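Local coordinates for FAD dependent oxidoreductase domain-containing protein (Deinococcus radiodurans R1, PDB 3C4N) that probably acts as an FAD-dependent oxidoreductase of the ETF-QO/FixC family and carries ADP bound in this crystal, at residues 255-260 against 348-353; 251-256 against 289-294; 166-171 against 277-282; 88-93 against 376-381. One frame throughout, in Å; residues are numbered along the deposited sequence.

Four contacts in one chain illustrate how chemistry follows place in a fold. Contacts 1 and 2 are partly buried and share strand 251-260: contact 1 pairs it with strand 347-352 through main-chain bonds, whereas in contact 2 a loop runs alongside it, nearly antiparallel, and is held by an arginine side chain. Contact 3, the buried one, belongs to the same mixed sheet, but its strands are bridged by side chains, with a guanidinium set between flat and aliphatic surfaces. Contact 4 lies at the surface, where a loop meets the start of helix 379-398 through aliphatic packing and one water. A hydrogen bond from Y169 OH to D380 O joins contacts 3 and 4.

Contact 1: residues 255-260 against 348-353; sequences RQFPRL and AWLALP
R255 and A348 face each other as a hydrogen-bonded pair of antiparallel strands, and each satisfies both main-chain polar groups of the other. R255 N donates to A348 O over 3.1 Å, almost straight at 168°, while A348 N returns a bond of 3.1 Å to R255 O, with the donor tilted 24° from the carbonyl plane. Two residues further along each way the pairing continues: L350 bonds through its backbone with A253, and F257 with P346. These bonds join the edges of strands 251-260 and 347-352 in the mixed sheet that stands beside the nucleotide-binding sheet, and the L350 side chain lies about 6 Å from the bound ADP and about 4 Å from that of A78, an ADP-binding residue.

On the face that carries the side chains of R255 and A348 the contacts are mostly apolar. With CG anti to the backbone N (chi1 177°), R255 lays that methylene over one face of F257, two residues on, 4.0 Å above the ring plane, near the rim. The ring itself turns an edge to the other strand, CZ lying 4.4 Å from L350 CD1 and CE1 4.5 Å from A348 CB. Further out, R255 NH1 passes L350 CD2 at 4.0 Å. The guanidinium finds its polar partner in P289 O, beyond the two strands, and the Q256 amide is satisfied by G312 O and R314 N.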
loop_
_atom_site.group_PDB
_atom_site.type_symbol
_atom_site.label_atom_id
_atom_site.label_comp_id
_atom_site.label_asym_id
_atom_site.label_seq_id
_atom_site.Cartn_x
_atom_site.Cartn_y
_atom_site.Cartn_z
ATOM N N ARG A 255 -15.784 -1.677 22.968
ATOM C CA ARG A 255 -15.745 -0.401 23.647
ATOM C C ARG A 255 -16.128 0.705 22.688
ATOM O O ARG A 255 -15.658 0.755 21.554
ATOM C CB ARG A 255 -14.346 -0.167 24.189
ATOM C CG ARG A 255 -14.146 1.163 24.860
ATOM C CD ARG A 255 -12.660 1.387 25.062
ATOM N NE ARG A 255 -12.284 1.363 26.465
ATOM C CZ ARG A 255 -11.032 1.276 26.893
ATOM N NH1 ARG A 255 -10.036 1.194 26.021
ATOM N NH2 ARG A 255 -10.780 1.288 28.195
ATOM N N GLN A 256 -16.987 1.592 23.166
ATOM C CA GLN A 256 -17.457 2.709 22.374
ATOM C C GLN A 256 -16.684 3.960 22.778
ATOM O O GLN A 256 -16.167 4.037 23.889
ATOM C CB GLN A 256 -18.954 2.903 22.620
ATOM C CG GLN A 256 -19.767 1.639 22.405
ATOM C CD GLN A 256 -21.240 1.835 22.698
ATOM O OE1 GLN A 256 -21.641 2.048 23.851
ATOM N NE2 GLN A 256 -22.060 1.769 21.652
ATOM N N PHE A 257 -16.600 4.937 21.879
ATOM C CA PHE A 257 -15.877 6.165 22.182
ATOM C C PHE A 257 -16.710 7.413 21.901
ATOM O O PHE A 257 -16.318 8.273 21.098
ATOM C CB PHE A 257 -14.571 6.228 21.382
ATOM C CG PHE A 257 -13.710 5.003 21.526
ATOM C CD1 PHE A 257 -13.997 3.845 20.805
ATOM C CD2 PHE A 257 -12.598 5.010 22.362
ATOM C CE1 PHE A 257 -13.184 2.715 20.910
ATOM C CE2 PHE A 257 -11.778 3.887 22.476
ATOM C CZ PHE A 257 -12.070 2.736 21.746
ATOM N N PRO A 258 -17.871 7.540 22.563
ATOM C CA PRO A 258 -18.709 8.722 22.331
ATOM C C PRO A 258 -17.956 10.028 22.583
ATOM O O PRO A 258 -17.083 10.097 23.451
ATOM C CB PRO A 258 -19.883 8.510 23.289
ATOM C CG PRO A 258 -19.305 7.663 24.376
ATOM C CD PRO A 258 -18.424 6.694 23.634
ATOM N N ARG A 259 -18.302 11.058 21.816
ATOM C CA ARG A 259 -17.655 12.360 21.933
ATOM C C ARG A 259 -18.380 13.357 22.836
ATOM O O ARG A 259 -19.609 13.417 22.854
ATOM C CB ARG A 259 -17.468 12.990 20.554
ATOM C CG ARG A 259 -16.885 14.379 20.655
ATOM C CD ARG A 259 -16.187 14.816 19.398
ATOM N NE ARG A 259 -16.100 16.244 19.403
ATOM C CZ ARG A 259 -15.087 17.104 19.369
ATOM N NH1 ARG A 259 -13.792 16.810 19.311
ATOM N NH2 ARG A 259 -15.468 18.361 19.414
ATOM N N LEU A 260 -17.598 14.139 23.576
ATOM C CA LEU A 260 -18.130 15.146 24.479
ATOM C C LEU A 260 -17.766 16.530 23.952
ATOM O O LEU A 260 -16.624 16.974 24.082
ATOM C CB LEU A 260 -17.547 14.971 25.877
ATOM C CG LEU A 260 -18.111 15.922 26.937
ATOM C CD1 LEU A 260 -19.513 15.478 27.349
ATOM C CD2 LEU A 260 -17.188 15.927 28.139
ATOM N N ALA A 348 -15.355 -0.146 18.593
ATOM C CA ALA A 348 -14.408 -1.117 18.051
ATOM C C ALA A 348 -14.179 -2.266 19.015
ATOM O O ALA A 348 -14.435 -2.146 20.212
ATOM C CB ALA A 348 -13.079 -0.437 17.750
ATOM N N TRP A 349 -13.693 -3.384 18.492
ATOM C CA TRP A 349 -13.410 -4.530 19.346
ATOM C C TRP A 349 -11.931 -4.553 19.725
ATOM O O TRP A 349 -11.057 -4.479 18.859
ATOM C CB TRP A 349 -13.774 -5.843 18.643
ATOM C CG TRP A 349 -15.241 -6.096 18.531
ATOM C CD1 TRP A 349 -16.065 -5.748 17.495
ATOM C CD2 TRP A 349 -16.062 -6.772 19.488
ATOM N NE1 TRP A 349 -17.346 -6.174 17.748
ATOM C CE2 TRP A 349 -17.373 -6.805 18.965
ATOM C CE3 TRP A 349 -15.816 -7.356 20.736
ATOM C CZ2 TRP A 349 -18.440 -7.403 19.651
ATOM C CZ3 TRP A 349 -16.879 -7.952 21.421
ATOM C CH2 TRP A 349 -18.172 -7.970 20.876
ATOM N N LEU A 350 -11.656 -4.641 21.021
ATOM C CA LEU A 350 -10.281 -4.698 21.494
ATOM C C LEU A 350 -10.014 -6.050 22.113
ATOM O O LEU A 350 -10.872 -6.613 22.799
ATOM C CB LEU A 350 -9.989 -3.614 22.535
ATOM C CG LEU A 350 -9.767 -2.177 22.027
ATOM C CD1 LEU A 350 -11.107 -1.552 21.651
ATOM C CD2 LEU A 350 -9.102 -1.354 23.130
ATOM N N ALA A 351 -8.829 -6.586 21.846
ATOM C CA ALA A 351 -8.460 -7.867 22.411
ATOM C C ALA A 351 -8.163 -7.660 23.880
ATOM O O ALA A 351 -7.718 -6.591 24.299
ATOM C CB ALA A 351 -7.232 -8.440 21.708
ATOM N N LEU A 352 -8.444 -8.702 24.647
ATOM C CA LEU A 352 -8.206 -8.736 26.070
ATOM C C LEU A 352 -7.311 -9.953 26.274
ATOM O O LEU A 352 -7.764 -11.097 26.190
ATOM C CB LEU A 352 -9.525 -8.898 26.819
ATOM C CG LEU A 352 -9.969 -7.632 27.546
ATOM C CD1 LEU A 352 -9.963 -6.452 26.590
ATOM C CD2 LEU A 352 -11.342 -7.838 28.147
ATOM N N PRO A 353 -6.011 -9.718 26.501
ATOM C CA PRO A 353 -5.114 -10.854 26.700
ATOM C C PRO A 353 -5.540 -11.629 27.952
ATOM O O PRO A 353 -5.797 -11.039 29.005
ATOM C CB PRO A 353 -3.743 -10.190 26.850
ATOM C CG PRO A 353 -3.899 -8.860 26.124
ATOM C CD PRO A 353 -5.275 -8.440 26.549
#

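Contact 2: residues 251-256 against 289-294; sequences GRAYRQ and PAIHHR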
loop_
_atom_site.group_PDB
_atom_site.type_symbol
_atom_site.label_atom_id
_atom_site.label_comp_id
_atom_site.label_asym_id
_atom_site.label_seq_id
_atom_site.Cartn_x
_atom_site.Cartn_y
_atom_site.Cartn_z
ATOM N N GLY A 251 -9.649 -12.973 25.380
ATOM C CA GLY A 251 -11.010 -12.533 25.191
ATOM C C GLY A 251 -11.085 -11.245 24.412
ATOM O O GLY A 251 -10.071 -10.699 23.979
ATOM N N ARG A 252 -12.302 -10.750 24.244
ATOM C CA ARG A 252 -12.515 -9.526 23.501
ATOM C C ARG A 252 -13.596 -8.672 24.140
ATOM O O ARG A 252 -14.539 -9.189 24.733
ATOM C CB ARG A 252 -12.887 -9.872 22.054
ATOM C CG ARG A 252 -13.984 -10.924 21.917
ATOM C CD ARG A 252 -13.958 -11.596 20.539
ATOM N NE ARG A 252 -14.541 -10.786 19.466
ATOM C CZ ARG A 252 -15.847 -10.644 19.256
ATOM N NH1 ARG A 252 -16.720 -11.250 20.048
ATOM N NH2 ARG A 252 -16.280 -9.915 18.239
ATOM N N ALA A 253 -13.447 -7.358 24.038
ATOM C CA ALA A 253 -14.439 -6.457 24.593
ATOM C C ALA A 253 -14.761 -5.359 23.583
ATOM O O ALA A 253 -13.879 -4.864 22.877
ATOM C CB ALA A 253 -13.936 -5.848 25.891
ATOM N N TYR A 254 -16.037 -5.000 23.498
ATOM C CA TYR A 254 -16.446 -3.942 22.598
ATOM C C TYR A 254 -16.542 -2.673 23.403
ATOM O O TYR A 254 -17.289 -2.586 24.382
ATOM C CB TYR A 254 -17.798 -4.218 21.972
ATOM C CG TYR A 254 -18.211 -3.165 20.973
ATOM C CD1 TYR A 254 -17.516 -2.998 19.778
ATOM C CD2 TYR A 254 -19.331 -2.373 21.193
ATOM C CE1 TYR A 254 -17.936 -2.076 18.823
ATOM C CE2 TYR A 254 -19.757 -1.452 20.245
ATOM C CZ TYR A 254 -19.064 -1.313 19.065
ATOM O OH TYR A 254 -19.539 -0.459 18.102
ATOM N N ARG A 255 -15.784 -1.677 22.968
ATOM C CA ARG A 255 -15.745 -0.401 23.647
ATOM C C ARG A 255 -16.128 0.705 22.688
ATOM O O ARG A 255 -15.658 0.755 21.554
ATOM C CB ARG A 255 -14.346 -0.167 24.189
ATOM C CG ARG A 255 -14.146 1.163 24.860
ATOM C CD ARG A 255 -12.660 1.387 25.062
ATOM N NE ARG A 255 -12.284 1.363 26.465
ATOM C CZ ARG A 255 -11.032 1.276 26.893
ATOM N NH1 ARG A 255 -10.036 1.194 26.021
ATOM N NH2 ARG A 255 -10.780 1.288 28.195
ATOM N N GLN A 256 -16.987 1.592 23.166
ATOM C CA GLN A 256 -17.457 2.709 22.374
ATOM C C GLN A 256 -16.684 3.960 22.778
ATOM O O GLN A 256 -16.167 4.037 23.889
ATOM C CB GLN A 256 -18.954 2.903 22.620
ATOM C CG GLN A 256 -19.767 1.639 22.405
ATOM C CD GLN A 256 -21.240 1.835 22.698
ATOM O OE1 GLN A 256 -21.641 2.048 23.851
ATOM N NE2 GLN A 256 -22.060 1.769 21.652
ATOM N N PRO A 289 -14.571 4.775 27.839
ATOM C CA PRO A 289 -15.147 3.957 28.910
ATOM C C PRO A 289 -14.186 2.928 29.488
ATOM O O PRO A 289 -13.195 2.547 28.862
ATOM C CB PRO A 289 -16.357 3.292 28.243
ATOM C CG PRO A 289 -16.699 4.225 27.127
ATOM C CD PRO A 289 -15.331 4.596 26.594
ATOM N N ALA A 290 -14.488 2.488 30.700
ATOM C CA ALA A 290 -13.671 1.489 31.347
ATOM C C ALA A 290 -14.211 0.141 30.878
ATOM O O ALA A 290 -15.371 0.032 30.473
ATOM C CB ALA A 290 -13.792 1.616 32.854
ATOM N N ILE A 291 -13.354 -0.872 30.899
ATOM C CA ILE A 291 -13.757 -2.217 30.517
ATOM C C ILE A 291 -13.838 -2.978 31.832
ATOM O O ILE A 291 -12.817 -3.255 32.465
ATOM C CB ILE A 291 -12.716 -2.901 29.601
ATOM C CG1 ILE A 291 -12.350 -1.979 28.434
ATOM C CG2 ILE A 291 -13.280 -4.224 29.062
ATOM C CD1 ILE A 291 -13.513 -1.597 27.541
ATOM N N HIS A 292 -15.059 -3.290 32.248
ATOM C CA HIS A 292 -15.282 -4.000 33.496
ATOM C C HIS A 292 -15.089 -5.486 33.323
ATOM O O HIS A 292 -14.656 -6.171 34.248
ATOM C CB HIS A 292 -16.693 -3.726 33.998
ATOM C CG HIS A 292 -16.979 -2.275 34.198
ATOM N ND1 HIS A 292 -16.259 -1.492 35.074
ATOM C CD2 HIS A 292 -17.890 -1.459 33.619
ATOM C CE1 HIS A 292 -16.715 -0.253 35.024
ATOM N NE2 HIS A 292 -17.704 -0.205 34.150
ATOM N N HIS A 293 -15.394 -5.973 32.126
ATOM C CA HIS A 293 -15.269 -7.393 31.840
ATOM C C HIS A 293 -15.281 -7.665 30.343
ATOM O O HIS A 293 -15.567 -6.776 29.548
ATOM C CB HIS A 293 -16.427 -8.138 32.501
ATOM C CG HIS A 293 -17.772 -7.655 32.057
ATOM N ND1 HIS A 293 -18.257 -7.876 30.787
ATOM C CD2 HIS A 293 -18.714 -6.923 32.696
ATOM C CE1 HIS A 293 -19.439 -7.302 30.660
ATOM N NE2 HIS A 293 -19.741 -6.716 31.805
ATOM N N ARG A 294 -14.977 -8.905 29.972
ATOM C CA ARG A 294 -14.964 -9.296 28.572
ATOM C C ARG A 294 -16.383 -9.574 28.077
ATOM O O ARG A 294 -17.261 -9.935 28.858
ATOM C CB ARG A 294 -14.112 -10.550 28.373
ATOM C CG ARG A 294 -14.672 -11.785 29.048
ATOM C CD ARG A 294 -14.052 -13.055 28.488
ATOM N NE ARG A 294 -14.538 -14.243 29.189
ATOM C CZ ARG A 294 -14.338 -14.479 30.482
ATOM N NH1 ARG A 294 -13.660 -13.611 31.220
ATOM N NH2 ARG A 294 -14.815 -15.580 31.036
#
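R255 and P289 supply the hydrogen bonding of this contact. NE and NH2 of R255 approach P289 O side-on, each at 2.8 Å, so that one carbonyl oxygen accepts from both. The sharing costs straightness, since both N-H directions make an angle of only 131° and the oxygen lies 22° out of the guanidinium plane. NH2 comes nearly end-on to the carbonyl, whereas NE is tilted from its plane. A bend at chi3 (-112°) turns the head of the arginine toward the proline.

Apolar packing centres on I291, which crosses the arginine at about a right angle. Its CG1 covers one face of the guanidinium, 3.6 Å from R255 NH2, and its CD1 lies 3.7 Å from R255 CB. The other branch, CG2, meets A253 CB at 3.6 Å, two residues back along the same strand.

Within the loop, H293 ND1 donates to R294 O over 3.0 Å. This loop leaves strand 284-288 and runs almost antiparallel to strand 251-260, with a further backbone bond between R252 and D295 just beyond the segment.

The chemistry implies a directional attachment in which a probably charged guanidinium meets a carbonyl dipole, with no salt bridge between the two segments.

Contact 3: residues 166-171 against 277-282; sequences ALTYRP and TLRPQN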
loop_
_atom_site.group_PDB
_atom_site.type_symbol
_atom_site.label_atom_id
_atom_site.label_comp_id
_atom_site.label_asym_id
_atom_site.label_seq_id
_atom_site.Cartn_x
_atom_site.Cartn_y
_atom_site.Cartn_z
ATOM N N ALA A 166 2.676 12.271 30.988
ATOM C CA ALA A 166 1.685 11.696 30.078
ATOM C C ALA A 166 1.790 12.350 28.701
ATOM O O ALA A 166 2.155 13.516 28.586
ATOM C CB ALA A 166 0.268 11.862 30.657
ATOM N N LEU A 167 1.470 11.589 27.661
ATOM C CA LEU A 167 1.536 12.083 26.294
ATOM C C LEU A 167 0.293 11.709 25.482
ATOM O O LEU A 167 -0.329 10.676 25.733
ATOM C CB LEU A 167 2.743 11.472 25.578
ATOM C CG LEU A 167 4.172 11.566 26.104
ATOM C CD1 LEU A 167 5.053 10.739 25.193
ATOM C CD2 LEU A 167 4.639 13.015 26.148
ATOM N N THR A 168 -0.071 12.540 24.508
ATOM C CA THR A 168 -1.191 12.193 23.636
ATOM C C THR A 168 -0.724 12.186 22.189
ATOM O O THR A 168 0.086 13.017 21.781
ATOM C CB THR A 168 -2.406 13.156 23.743
ATOM O OG1 THR A 168 -1.968 14.515 23.677
ATOM C CG2 THR A 168 -3.167 12.912 25.039
ATOM N N TYR A 169 -1.231 11.226 21.426
ATOM C CA TYR A 169 -0.899 11.101 20.012
ATOM C C TYR A 169 -2.009 10.330 19.329
ATOM O O TYR A 169 -2.883 9.765 19.993
ATOM C CB TYR A 169 0.417 10.345 19.844
ATOM C CG TYR A 169 0.383 8.909 20.346
ATOM C CD1 TYR A 169 0.109 7.832 19.477
ATOM C CD2 TYR A 169 0.657 8.621 21.679
ATOM C CE1 TYR A 169 0.121 6.503 19.935
ATOM C CE2 TYR A 169 0.670 7.311 22.144
ATOM C CZ TYR A 169 0.409 6.259 21.276
ATOM O OH TYR A 169 0.473 4.968 21.756
ATOM N N ARG A 170 -1.979 10.290 18.004
ATOM C CA ARG A 170 -2.999 9.547 17.271
ATOM C C ARG A 170 -2.436 8.189 16.868
ATOM O O ARG A 170 -1.503 8.104 16.070
ATOM C CB ARG A 170 -3.436 10.322 16.021
ATOM C CG ARG A 170 -4.017 11.694 16.303
ATOM C CD ARG A 170 -5.259 11.590 17.174
ATOM N NE ARG A 170 -6.297 10.779 16.536
ATOM C CZ ARG A 170 -7.154 11.227 15.625
ATOM N NH1 ARG A 170 -7.114 12.497 15.239
ATOM N NH2 ARG A 170 -8.041 10.397 15.089
ATOM N N PRO A 171 -2.997 7.104 17.414
ATOM C CA PRO A 171 -2.518 5.759 17.082
ATOM C C PRO A 171 -2.609 5.498 15.585
ATOM O O PRO A 171 -1.787 4.776 15.018
ATOM C CB PRO A 171 -3.453 4.846 17.876
ATOM C CG PRO A 171 -3.847 5.697 19.050
ATOM C CD PRO A 171 -4.091 7.042 18.397
ATOM N N THR A 277 -12.185 7.819 31.047
ATOM C CA THR A 277 -11.191 8.810 30.630
ATOM C C THR A 277 -11.760 9.908 29.719
ATOM O O THR A 277 -12.600 9.647 28.868
ATOM C CB THR A 277 -10.001 8.131 29.892
ATOM O OG1 THR A 277 -9.424 7.126 30.730
ATOM C CG2 THR A 277 -8.931 9.138 29.541
ATOM N N LEU A 278 -11.303 11.140 29.914
ATOM C CA LEU A 278 -11.725 12.240 29.071
ATOM C C LEU A 278 -10.480 12.693 28.312
ATOM O O LEU A 278 -9.595 13.360 28.860
ATOM C CB LEU A 278 -12.325 13.371 29.911
ATOM C CG LEU A 278 -13.676 13.009 30.563
ATOM C CD1 LEU A 278 -14.209 14.166 31.422
ATOM C CD2 LEU A 278 -14.686 12.667 29.463
ATOM N N ARG A 279 -10.413 12.282 27.045
ATOM C CA ARG A 279 -9.292 12.581 26.166
ATOM C C ARG A 279 -9.559 13.805 25.316
ATOM O O ARG A 279 -10.317 13.747 24.341
ATOM C CB ARG A 279 -9.005 11.374 25.257
ATOM C CG ARG A 279 -8.226 11.670 23.950
ATOM C CD ARG A 279 -6.762 12.043 24.176
ATOM N NE ARG A 279 -5.897 11.635 23.052
ATOM C CZ ARG A 279 -5.450 12.438 22.085
ATOM N NH1 ARG A 279 -5.768 13.725 22.071
ATOM N NH2 ARG A 279 -4.681 11.950 21.126
ATOM N N PRO A 280 -8.945 14.942 25.678
ATOM C CA PRO A 280 -9.142 16.172 24.902
ATOM C C PRO A 280 -8.678 15.965 23.459
ATOM O O PRO A 280 -7.573 15.480 23.216
ATOM C CB PRO A 280 -8.295 17.197 25.656
ATOM C CG PRO A 280 -7.227 16.349 26.309
ATOM C CD PRO A 280 -8.006 15.160 26.794
ATOM N N GLN A 281 -9.521 16.332 22.503
ATOM C CA GLN A 281 -9.178 16.147 21.102
ATOM C C GLN A 281 -10.129 16.909 20.181
ATOM O O GLN A 281 -11.335 16.957 20.428
ATOM C CB GLN A 281 -9.218 14.657 20.761
ATOM C CG GLN A 281 -8.725 14.331 19.376
ATOM C CD GLN A 281 -8.936 12.870 19.013
ATOM O OE1 GLN A 281 -8.333 11.955 19.612
ATOM N NE2 GLN A 281 -9.804 12.638 18.026
ATOM N N ASN A 282 -9.589 17.511 19.124
ATOM C CA ASN A 282 -10.416 18.262 18.185
ATOM C C ASN A 282 -11.282 19.315 18.875
ATOM O O ASN A 282 -12.450 19.486 18.529
ATOM C CB ASN A 282 -11.317 17.308 17.402
ATOM C CG ASN A 282 -10.871 17.139 15.970
ATOM O OD1 ASN A 282 -9.706 16.819 15.702
ATOM N ND2 ASN A 282 -11.794 17.346 15.034
#
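R279 reaches from strand 276-281 to T168 and Y169 of strand 167-169. Both strands belong to one mixed sheet but are not partners in it, and this side chain bridges them. From CB the chain sets out with CG anti to the backbone N (chi1 159°), then bends at chi2 (70°), which brings CD and NE alongside the T168 methyl; NE is 3.6 Å from T168 CG2 and also donates to P83 O. CZ lies over T168 CB at 3.5 Å, and the opposite face of the guanidinium is covered by Q281 OE1 of its own strand. At the tip the branches divide: NH1 bonds P280 O in the guanidinium plane at 2.8 Å, and NH2 makes a weak bond of 3.0 Å to Y169 O. A leucine here would probably leave the carbonyls of P83, P280 and Y169 without these donors and T168 without its flat cover.

The T168 hydroxyl is engaged elsewhere, by R121 and E119. The R170 CD methylene touches R279 NH2 at 4.0 Å, but the charged atoms stay apart, R170 NE lying 5.0 Å from R279 NH2 with the guanidinium planes nearly perpendicular. R170 instead stacks on the Q281 amide, the planes 18° apart, with Q281 NE2 centred over one face at 3.8 Å from R170 CZ.

Contact 4: residues 88-93 against 376-381; sequences AQDIPA and GPLADT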
loop_
_atom_site.group_PDB
_atom_site.type_symbol
_atom_site.label_atom_id
_atom_site.label_comp_id
_atom_site.label_asym_id
_atom_site.label_seq_id
_atom_site.Cartn_x
_atom_site.Cartn_y
_atom_site.Cartn_z
ATOM N N ALA A 88 2.263 6.952 32.739
ATOM C CA ALA A 88 2.962 6.093 33.689
ATOM C C ALA A 88 1.973 5.348 34.576
ATOM O O ALA A 88 2.357 4.433 35.304
ATOM C CB ALA A 88 3.915 6.925 34.548
ATOM N N GLN A 89 0.700 5.725 34.514
ATOM C CA GLN A 89 -0.306 5.055 35.344
ATOM C C GLN A 89 -0.849 3.810 34.662
ATOM O O GLN A 89 -1.627 3.058 35.245
ATOM C CB GLN A 89 -1.454 6.018 35.686
ATOM C CG GLN A 89 -1.022 7.172 36.589
ATOM C CD GLN A 89 -2.118 8.189 36.830
ATOM O OE1 GLN A 89 -1.891 9.226 37.464
ATOM N NE2 GLN A 89 -3.316 7.903 36.327
ATOM N N ASP A 90 -0.440 3.589 33.419
ATOM C CA ASP A 90 -0.897 2.412 32.713
ATOM C C ASP A 90 0.215 1.387 32.611
ATOM O O ASP A 90 0.161 0.486 31.778
ATOM C CB ASP A 90 -1.395 2.774 31.319
ATOM C CG ASP A 90 -2.775 3.396 31.336
ATOM O OD1 ASP A 90 -3.398 3.460 32.426
ATOM O OD2 ASP A 90 -3.240 3.809 30.249
ATOM N N ILE A 91 1.220 1.526 33.468
ATOM C CA ILE A 91 2.340 0.601 33.477
ATOM C C ILE A 91 2.163 -0.429 34.591
ATOM O O ILE A 91 2.214 -0.090 35.770
ATOM C CB ILE A 91 3.675 1.328 33.731
ATOM C CG1 ILE A 91 3.889 2.438 32.695
ATOM C CG2 ILE A 91 4.827 0.315 33.693
ATOM C CD1 ILE A 91 5.091 3.333 32.984
ATOM N N PRO A 92 1.926 -1.696 34.232
ATOM C CA PRO A 92 1.764 -2.722 35.265
ATOM C C PRO A 92 3.147 -2.898 35.889
ATOM O O PRO A 92 4.140 -2.456 35.309
ATOM C CB PRO A 92 1.345 -3.959 34.471
ATOM C CG PRO A 92 0.607 -3.384 33.306
ATOM C CD PRO A 92 1.490 -2.205 32.920
ATOM N N ALA A 93 3.219 -3.543 37.051
ATOM C CA ALA A 93 4.493 -3.758 37.731
ATOM C C ALA A 93 5.403 -4.678 36.931
ATOM O O ALA A 93 5.008 -5.783 36.565
ATOM C CB ALA A 93 4.253 -4.342 39.113
ATOM N N GLY A 376 -4.273 -4.555 22.973
ATOM C CA GLY A 376 -5.117 -4.414 24.154
ATOM C C GLY A 376 -5.258 -3.022 24.758
ATOM O O GLY A 376 -4.608 -2.077 24.305
ATOM N N PRO A 377 -6.086 -2.874 25.810
ATOM C CA PRO A 377 -6.346 -1.604 26.510
ATOM C C PRO A 377 -5.127 -0.802 26.963
ATOM O O PRO A 377 -5.251 0.376 27.306
ATOM C CB PRO A 377 -7.234 -2.026 27.689
ATOM C CG PRO A 377 -7.967 -3.204 27.146
ATOM C CD PRO A 377 -6.871 -3.967 26.415
ATOM N N LEU A 378 -3.951 -1.417 26.973
ATOM C CA LEU A 378 -2.766 -0.665 27.394
ATOM C C LEU A 378 -1.807 -0.415 26.229
ATOM O O LEU A 378 -0.711 0.121 26.417
ATOM C CB LEU A 378 -2.027 -1.386 28.533
ATOM C CG LEU A 378 -2.770 -1.530 29.875
ATOM C CD1 LEU A 378 -1.940 -2.371 30.810
ATOM C CD2 LEU A 378 -3.053 -0.180 30.498
ATOM N N ALA A 379 -2.245 -0.760 25.022
ATOM C CA ALA A 379 -1.406 -0.589 23.843
ATOM C C ALA A 379 -0.811 0.813 23.663
ATOM O O ALA A 379 0.263 0.956 23.079
ATOM C CB ALA A 379 -2.168 -0.997 22.592
ATOM N N ASP A 380 -1.484 1.846 24.149
ATOM C CA ASP A 380 -0.933 3.183 23.992
ATOM C C ASP A 380 0.357 3.367 24.809
ATOM O O ASP A 380 1.237 4.137 24.421
ATOM C CB ASP A 380 -1.982 4.253 24.359
ATOM C CG ASP A 380 -3.218 4.222 23.426
ATOM O OD1 ASP A 380 -3.038 4.123 22.181
ATOM O OD2 ASP A 380 -4.360 4.310 23.942
ATOM N N THR A 381 0.491 2.647 25.919
ATOM C CA THR A 381 1.697 2.781 26.740
ATOM C C THR A 381 2.741 1.691 26.502
ATOM O O THR A 381 3.932 1.917 26.712
ATOM C CB THR A 381 1.350 2.775 28.247
ATOM O OG1 THR A 381 0.439 3.844 28.535
ATOM C CG2 THR A 381 2.614 2.952 29.094
HETATM O O HOH W 1 -2.533 3.663 27.774
#
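L378 lays one methyl across D90 and meets the P92 ring tip to tip with the other. CD2 rests on D90 CB at 3.5 Å, and CD1 meets P92 CG at 3.7 Å. The leucine is the N-cap residue of helix 379-398 and the third residue of a type I beta turn, G376 to A379, by which the chain enters that helix shortly after strand 370-374 of the nucleotide-binding sheet. The facing loop joins strand 85-86, of the other sheet, to helix 96-107, so the contact packs parts of the two sheet regions together near the surface. One turn-closing bond, A379 N to G376 O, spans 2.8 Å.

An alanine in place of L378 would remove both methyls and is likely to open a gap beside D90 CB and the P92 ring.

T381, in the first turn of the helix, makes the second aliphatic touch: CG2, anti to the backbone N, lies 3.9 Å from I91 CG1. OG1 packs 3.5 Å from D90 CB and has a weak hydrogen bond with T87 N. The aspartate has a charged partner outside the contact, R272, which forms a salt bridge with OD1. Its other oxygen, OD2, accepts a bond of 2.6 Å from a water that is also hydrogen-bonded to T381 OG1 at 3.1 Å.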